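Local coordinates for protein TIR domain-containing adapter molecule 1 (Homo sapiens, PDB 4BSX) that acts as a Toll-like receptor signalling adaptor inducing interferon-beta, and has an N-terminal helical domain structurally similar to IFIT proteins, at residues 9-12 with 13-17; 49-53 with 54-58; 117-120 with 121-125. The protein carries 2 engineered substitutions. All coordinates share one frame; numbering follows the deposited sequence.

Interaction 1: 9-12 with 13-17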
loop_
_atom_site.group_PDB
_atom_site.type_symbol
_atom_site.label_atom_id
_atom_site.label_comp_id
_atom_site.label_asym_id
_atom_site.label_seq_id
_atom_site.Cartn_x
_atom_site.Cartn_y
_atom_site.Cartn_z
ATOM N N PRO A 9 9.052 -5.034 -6.425
ATOM C CA PRO A 9 8.130 -4.395 -5.467
ATOM C C PRO A 9 6.679 -4.680 -5.814
ATOM O O PRO A 9 6.245 -4.483 -6.951
ATOM C CB PRO A 9 8.431 -2.897 -5.608
ATOM C CG PRO A 9 9.636 -2.814 -6.490
ATOM C CD PRO A 9 9.658 -4.035 -7.316
ATOM N N SER A 10 5.925 -5.170 -4.847
ATOM C CA SER A 10 4.606 -5.694 -5.164
ATOM C C SER A 10 3.787 -5.832 -3.919
ATOM O O SER A 10 4.316 -5.734 -2.787
ATOM C CB SER A 10 4.717 -7.062 -5.871
ATOM O OG SER A 10 5.180 -8.057 -4.990
ATOM N N LEU A 11 2.488 -6.045 -4.119
ATOM C CA LEU A 11 1.599 -6.204 -2.993
ATOM C C LEU A 11 2.055 -7.409 -2.183
ATOM O O LEU A 11 2.293 -7.267 -1.005
ATOM C CB LEU A 11 0.149 -6.348 -3.444
ATOM C CG LEU A 11 -0.766 -5.205 -3.055
ATOM C CD1 LEU A 11 -2.188 -5.572 -3.393
ATOM C CD2 LEU A 11 -0.633 -4.794 -1.557
ATOM N N PRO A 12 2.201 -8.592 -2.821
ATOM C CA PRO A 12 2.635 -9.773 -2.043
ATOM C C PRO A 12 3.996 -9.586 -1.360
ATOM O O PRO A 12 4.207 -10.088 -0.262
ATOM C CB PRO A 12 2.730 -10.904 -3.103
ATOM C CG PRO A 12 1.918 -10.450 -4.270
ATOM C CD PRO A 12 1.944 -8.921 -4.247
ATOM N N SER A 13 4.921 -8.891 -2.010
ATOM C CA SER A 13 6.231 -8.663 -1.398
ATOM C C SER A 13 6.154 -7.714 -0.201
ATOM O O SER A 13 6.891 -7.883 0.732
ATOM C CB SER A 13 7.260 -8.128 -2.386
ATOM O OG SER A 13 7.725 -9.166 -3.221
ATOM N N ALA A 14 5.274 -6.717 -0.261
ATOM C CA ALA A 14 5.053 -5.835 0.867
ATOM C C ALA A 14 4.490 -6.649 2.025
ATOM O O ALA A 14 4.889 -6.458 3.167
ATOM C CB ALA A 14 4.100 -4.698 0.504
ATOM N N PHE A 15 3.562 -7.555 1.757
ATOM C CA PHE A 15 3.060 -8.437 2.835
ATOM C C PHE A 15 4.230 -9.305 3.450
ATOM O O PHE A 15 4.303 -9.585 4.682
ATOM C CB PHE A 15 1.945 -9.329 2.294
ATOM C CG PHE A 15 0.535 -8.742 2.371
ATOM C CD1 PHE A 15 -0.133 -8.634 3.584
ATOM C CD2 PHE A 15 -0.147 -8.399 1.215
ATOM C CE1 PHE A 15 -1.449 -8.152 3.634
ATOM C CE2 PHE A 15 -1.464 -7.905 1.261
ATOM C CZ PHE A 15 -2.112 -7.792 2.469
ATOM N N ASP A 16 5.162 -9.728 2.601
ATOM C CA ASP A 16 6.288 -10.538 3.073
ATOM C C ASP A 16 7.223 -9.735 3.964
ATOM O O ASP A 16 7.778 -10.235 4.938
ATOM C CB ASP A 16 7.066 -11.144 1.906
ATOM C CG ASP A 16 6.293 -12.287 1.210
ATOM O OD1 ASP A 16 5.533 -12.990 1.900
ATOM O OD2 ASP A 16 6.429 -12.461 -0.016
ATOM N N ILE A 17 7.408 -8.481 3.600
ATOM C CA ILE A 17 8.223 -7.563 4.379
ATOM C C ILE A 17 7.662 -7.371 5.785
ATOM O O ILE A 17 8.415 -7.390 6.753
ATOM C CB ILE A 17 8.334 -6.250 3.676
ATOM C CG1 ILE A 17 9.247 -6.422 2.459
ATOM C CG2 ILE A 17 8.946 -5.203 4.605
ATOM C CD1 ILE A 17 9.165 -5.294 1.470
HETATM O O HOH W 1 2.853 -12.513 0.359
#
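The first torsion of Ser10 (chi1 69°) sets OG between its own backbone N and carbonyl carbon, and from there it meets Ser13; in Ser13 the hydroxyl lies beside the backbone N, opposite the carbonyl carbon (chi1 -76°). Ser10 occupies the N-cap position of helix 11-19. Its OG accepts from Ser13 N at 3.1 Å with an N-H...O angle of 155°, which takes up an amide of the first turn that has no helical carbonyl before it. The two hydroxyls also approach each other, but that interaction is weak and Ser13 OG has a second possible partner in Gly8 O.

The backbone continues the same turn: Ala14 N donates to Ser10 O at 2.9 Å, and Phe15 N to Leu11 O at 3.1 Å. Pro12 lacks an amide hydrogen, which costs nothing in a first turn, while its carbonyl oxygen accepts from Asp16 N at 3.0 Å. A water donates to the same Pro12 O at 2.8 Å and to Asp16 OD1 at 3.1 Å, bridging carbonyl and carboxylate on the exposed side of the helix. On the buried side, CD2 of Leu11 reaches CE2 of Phe15 at 4.3 Å, a loose apolar contact. Pro12 CA lies at the edge of the Phe15 ring, near its plane.

These side chains spread the helix start over several neighbours. Leu11, Ala14 and Phe15 pack on Met49 of helix 43-53, and the Phe15 ring stacks with Trp80. Ser13 and Ala14 touch Tyr103 of helix 96-108, while Pro9, just ahead of the cap, rests on helix 114-130.

Interaction 2: 49-53 with 54-58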
loop_
_atom_site.group_PDB
_atom_site.type_symbol
_atom_site.label_atom_id
_atom_site.label_comp_id
_atom_site.label_asym_id
_atom_site.label_seq_id
_atom_site.Cartn_x
_atom_site.Cartn_y
_atom_site.Cartn_z
HETATM N N MSE A 49 -3.316 -4.025 6.328
HETATM C CA MSE A 49 -2.417 -5.133 5.927
HETATM C C MSE A 49 -1.635 -5.624 7.139
HETATM O O MSE A 49 -1.415 -6.843 7.320
HETATM C CB MSE A 49 -1.470 -4.677 4.824
HETATM C CG MSE A 49 -2.181 -4.424 3.471
HETATM SE SE MSE A 49 -1.064 -3.404 2.186
HETATM C CE MSE A 49 0.521 -4.476 2.006
ATOM N N VAL A 50 -1.223 -4.677 7.982
ATOM C CA VAL A 50 -0.548 -5.005 9.269
ATOM C C VAL A 50 -1.433 -5.879 10.126
ATOM O O VAL A 50 -1.003 -6.886 10.609
ATOM C CB VAL A 50 -0.141 -3.733 10.035
ATOM C CG1 VAL A 50 0.134 -4.054 11.532
ATOM C CG2 VAL A 50 1.079 -3.155 9.376
ATOM N N LEU A 51 -2.696 -5.497 10.272
ATOM C CA LEU A 51 -3.669 -6.292 11.016
ATOM C C LEU A 51 -3.856 -7.703 10.422
ATOM O O LEU A 51 -3.978 -8.709 11.137
ATOM C CB LEU A 51 -5.006 -5.553 11.001
ATOM C CG LEU A 51 -5.007 -4.269 11.792
ATOM C CD1 LEU A 51 -6.277 -3.453 11.525
ATOM C CD2 LEU A 51 -4.882 -4.608 13.258
ATOM N N LEU A 52 -3.909 -7.774 9.097
ATOM C CA LEU A 52 -4.034 -9.053 8.408
ATOM C C LEU A 52 -2.835 -9.947 8.675
ATOM O O LEU A 52 -3.002 -11.145 8.899
ATOM C CB LEU A 52 -4.169 -8.834 6.894
ATOM C CG LEU A 52 -5.484 -8.243 6.391
ATOM C CD1 LEU A 52 -5.415 -8.021 4.904
ATOM C CD2 LEU A 52 -6.627 -9.167 6.778
ATOM N N LYS A 53 -1.629 -9.378 8.625
ATOM C CA LYS A 53 -0.409 -10.140 8.924
ATOM C C LYS A 53 -0.274 -10.536 10.423
ATOM O O LYS A 53 0.479 -11.439 10.790
ATOM C CB LYS A 53 0.825 -9.342 8.463
ATOM C CG LYS A 53 2.058 -10.248 8.198
ATOM C CD LYS A 53 1.838 -11.110 6.885
ATOM C CE LYS A 53 2.877 -12.241 6.736
ATOM N NZ LYS A 53 2.467 -13.332 5.790
ATOM N N LEU A 54 -1.004 -9.844 11.287
ATOM C CA LEU A 54 -1.050 -10.206 12.712
ATOM C C LEU A 54 -2.139 -11.232 12.967
ATOM O O LEU A 54 -2.336 -11.660 14.090
ATOM C CB LEU A 54 -1.321 -8.971 13.600
ATOM C CG LEU A 54 -0.081 -8.180 14.030
ATOM C CD1 LEU A 54 -0.411 -6.773 14.428
ATOM C CD2 LEU A 54 0.628 -8.880 15.184
ATOM N N GLY A 55 -2.893 -11.609 11.939
ATOM C CA GLY A 55 -3.969 -12.557 12.167
ATOM C C GLY A 55 -5.271 -11.913 12.616
ATOM O O GLY A 55 -6.261 -12.610 12.832
ATOM N N GLN A 56 -5.284 -10.586 12.727
ATOM C CA GLN A 56 -6.464 -9.868 13.203
ATOM C C GLN A 56 -7.349 -9.436 12.025
ATOM O O GLN A 56 -7.418 -8.249 11.659
ATOM C CB GLN A 56 -6.043 -8.672 14.070
ATOM C CG GLN A 56 -5.256 -9.105 15.309
ATOM C CD GLN A 56 -4.563 -7.954 16.050
ATOM O OE1 GLN A 56 -5.170 -6.919 16.350
ATOM N NE2 GLN A 56 -3.277 -8.144 16.345
ATOM N N GLU A 57 -8.028 -10.424 11.465
ATOM C CA GLU A 57 -8.862 -10.283 10.282
ATOM C C GLU A 57 -10.165 -9.528 10.525
ATOM O O GLU A 57 -10.585 -8.711 9.684
ATOM C CB GLU A 57 -9.204 -11.669 9.727
ATOM C CG GLU A 57 -8.000 -12.464 9.229
ATOM C CD GLU A 57 -8.356 -13.388 8.070
ATOM O OE1 GLU A 57 -9.498 -13.285 7.553
ATOM O OE2 GLU A 57 -7.489 -14.207 7.678
ATOM N N THR A 58 -10.822 -9.815 11.649
ATOM C CA THR A 58 -12.054 -9.108 12.008
ATOM C C THR A 58 -11.835 -7.609 11.980
ATOM O O THR A 58 -12.630 -6.876 11.373
ATOM C CB THR A 58 -12.548 -9.525 13.389
ATOM O OG1 THR A 58 -13.031 -10.852 13.302
ATOM C CG2 THR A 58 -13.694 -8.633 13.884
#
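Leu51 O receives Gln56 N at 2.8 Å while Gly55 N binds Leu52 O at 3.1 Å, the two backward bonds of a Schellman motif that ends helix 43-53. Gly55 supplies the positive phi (86°) that the motif needs; a CB here would collide with the carbonyl oxygen of Leu54. The bond from Gly55 N is fairly straight at its hydrogen, yet the donor stands above the carbonyl plane of Leu52. Leu54 N makes weak bonds to both Val50 O and Leu51 O, as the last turn gives up its regular spacing.

Outside this backbone shell, Leu54 runs alongside Val50. CG1 of Val50 lies anti to its backbone N (chi1 162°), which turns it to CD1 of Leu54, 4.0 Å away. Helix 23-33 borders this pair through Leu26, which touches Leu54, and Leu29, which touches Val50. After the glycine, Gln56 is the centre of an inverse gamma turn and occupies the N-cap position of helix 57-65. Leu51 packs against that next helix at Ala60 and Ser63. The amide oxygen of Gln56 bonds to Lys30 of helix 23-33, and the same OE1 passes 3.9 Å from CD2 of Leu51.

Interaction 3: 117-120 with 121-125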
loop_
_atom_site.group_PDB
_atom_site.type_symbol
_atom_site.label_atom_id
_atom_site.label_comp_id
_atom_site.label_asym_id
_atom_site.label_seq_id
_atom_site.Cartn_x
_atom_site.Cartn_y
_atom_site.Cartn_z
ATOM N N ARG A 117 11.639 1.518 -2.664
ATOM C CA ARG A 117 10.685 2.598 -2.865
ATOM C C ARG A 117 10.859 3.260 -4.225
ATOM O O ARG A 117 9.875 3.643 -4.851
ATOM C CB ARG A 117 10.870 3.664 -1.807
ATOM C CG ARG A 117 9.968 4.882 -2.011
ATOM C CD ARG A 117 10.449 6.041 -1.181
ATOM N NE ARG A 117 11.826 6.332 -1.534
ATOM C CZ ARG A 117 12.743 6.789 -0.694
ATOM N NH1 ARG A 117 12.430 7.046 0.576
ATOM N NH2 ARG A 117 13.979 6.991 -1.140
ATOM N N ASP A 118 12.114 3.437 -4.642
ATOM C CA ASP A 118 12.450 4.175 -5.861
ATOM C C ASP A 118 11.939 3.406 -7.058
ATOM O O ASP A 118 11.289 3.953 -7.962
ATOM C CB ASP A 118 13.976 4.324 -5.993
ATOM C CG ASP A 118 14.565 5.356 -5.034
ATOM O OD1 ASP A 118 13.804 6.110 -4.385
ATOM O OD2 ASP A 118 15.803 5.443 -4.959
ATOM N N VAL A 119 12.267 2.128 -7.073
ATOM C CA VAL A 119 11.815 1.233 -8.126
ATOM C C VAL A 119 10.288 1.270 -8.218
ATOM O O VAL A 119 9.744 1.376 -9.314
ATOM C CB VAL A 119 12.287 -0.201 -7.869
ATOM C CG1 VAL A 119 11.614 -1.185 -8.829
ATOM C CG2 VAL A 119 13.792 -0.273 -7.989
ATOM N N ALA A 120 9.591 1.217 -7.080
ATOM C CA ALA A 120 8.112 1.313 -7.073
ATOM C C ALA A 120 7.548 2.649 -7.662
ATOM O O ALA A 120 6.598 2.626 -8.462
ATOM C CB ALA A 120 7.553 1.027 -5.644
ATOM N N TYR A 121 8.131 3.799 -7.302
ATOM C CA TYR A 121 7.682 5.052 -7.896
ATOM C C TYR A 121 7.906 5.033 -9.431
ATOM O O TYR A 121 7.059 5.456 -10.198
ATOM C CB TYR A 121 8.275 6.287 -7.187
ATOM C CG TYR A 121 7.354 6.742 -6.035
ATOM C CD1 TYR A 121 6.125 7.225 -6.305
ATOM C CD2 TYR A 121 7.693 6.581 -4.700
ATOM C CE1 TYR A 121 5.269 7.579 -5.351
ATOM C CE2 TYR A 121 6.815 6.951 -3.706
ATOM C CZ TYR A 121 5.596 7.451 -4.053
ATOM O OH TYR A 121 4.650 7.884 -3.141
ATOM N N GLN A 122 9.025 4.500 -9.871
ATOM C CA GLN A 122 9.295 4.424 -11.280
ATOM C C GLN A 122 8.222 3.614 -11.987
ATOM O O GLN A 122 7.589 4.120 -12.897
ATOM C CB GLN A 122 10.667 3.795 -11.511
ATOM C CG GLN A 122 11.802 4.662 -11.052
ATOM C CD GLN A 122 13.131 4.019 -11.317
ATOM O OE1 GLN A 122 13.332 2.837 -11.012
ATOM N NE2 GLN A 122 14.043 4.772 -11.914
ATOM N N GLU A 123 8.023 2.363 -11.577
ATOM C CA GLU A 123 7.025 1.515 -12.196
ATOM C C GLU A 123 5.681 2.210 -12.212
ATOM O O GLU A 123 4.913 2.047 -13.146
ATOM C CB GLU A 123 6.922 0.136 -11.484
ATOM C CG GLU A 123 8.178 -0.705 -11.696
ATOM C CD GLU A 123 8.202 -1.997 -10.883
ATOM O OE1 GLU A 123 7.188 -2.296 -10.215
ATOM O OE2 GLU A 123 9.235 -2.717 -10.912
ATOM N N ALA A 124 5.374 2.962 -11.171
ATOM C CA ALA A 124 4.088 3.645 -11.136
ATOM C C ALA A 124 4.096 4.676 -12.237
ATOM O O ALA A 124 3.077 4.942 -12.855
ATOM C CB ALA A 124 3.872 4.327 -9.795
ATOM N N VAL A 125 5.254 5.298 -12.441
ATOM C CA VAL A 125 5.334 6.435 -13.357
ATOM C C VAL A 125 5.184 5.861 -14.768
ATOM O O VAL A 125 4.393 6.358 -15.561
ATOM C CB VAL A 125 6.642 7.241 -13.161
ATOM C CG1 VAL A 125 6.913 8.135 -14.347
ATOM C CG2 VAL A 125 6.572 8.069 -11.901
#
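Arg117 and Tyr121 make an i to i+4 side-chain contact within helix 114-130 of this all-helical domain, through the aliphatic part of the arginine: CG of Arg117 lies 3.9 Å from CD2 of Tyr121. The arginine's CG is placed opposite its backbone N (chi1 176°), beside the carbonyl carbon, which carries it along the helix to the ring. The chain then bends at chi3 (57°), turning the guanidinium to its neighbour Asp118, whose OD1 lies in the guanidinium plane at its edge. NE and NH2 of Arg117 both give weak bonds to OD1 of Asp118, with NH2 3.4 Å away as a long salt bridge; OD2 of Asp118 has a weak bond to Trp149.

The phenol of Tyr121 is directed to helix 136-147, where its OH bonds to Glu142 and its side chain packs on Ala143 and Cys147; Ala100 and Arg101 of helix 96-108 touch it too. With an alanine here, Glu142 would probably lose its hydroxyl partner, and a gap is likely to open where the ring meets helices 96-108 and 136-147.

The i to i+4 amide bonds, such as the nearly straight one from Glu123 N to Val119 O (177°), set Val119 and Glu123 one turn apart. The outstretched glutamate runs along the valine, and its OE2 comes to 3.5 Å from CG1 of Val119.

From the N terminus, interaction 1 starts helix 11-19, interaction 2 turns the chain from helix 43-53 into helix 57-65, and interaction 3 lies within helix 114-130. Each joins adjoining segments, so none closes a long loop; the three follow in series, without nesting or crossing. Interaction 1 touches both others: Phe15 O lies 3.6 Å from Lys53 CD, and Pro9 CB lies 4.0 Å from Ala120 CB. Interactions 2 and 3 stand on opposite sides of the chain's centre, their nearest atoms about 12 Å apart. The N-terminal segment thus lies between helix 43-53 and helix 114-130 and packs on both in this all-helical domain.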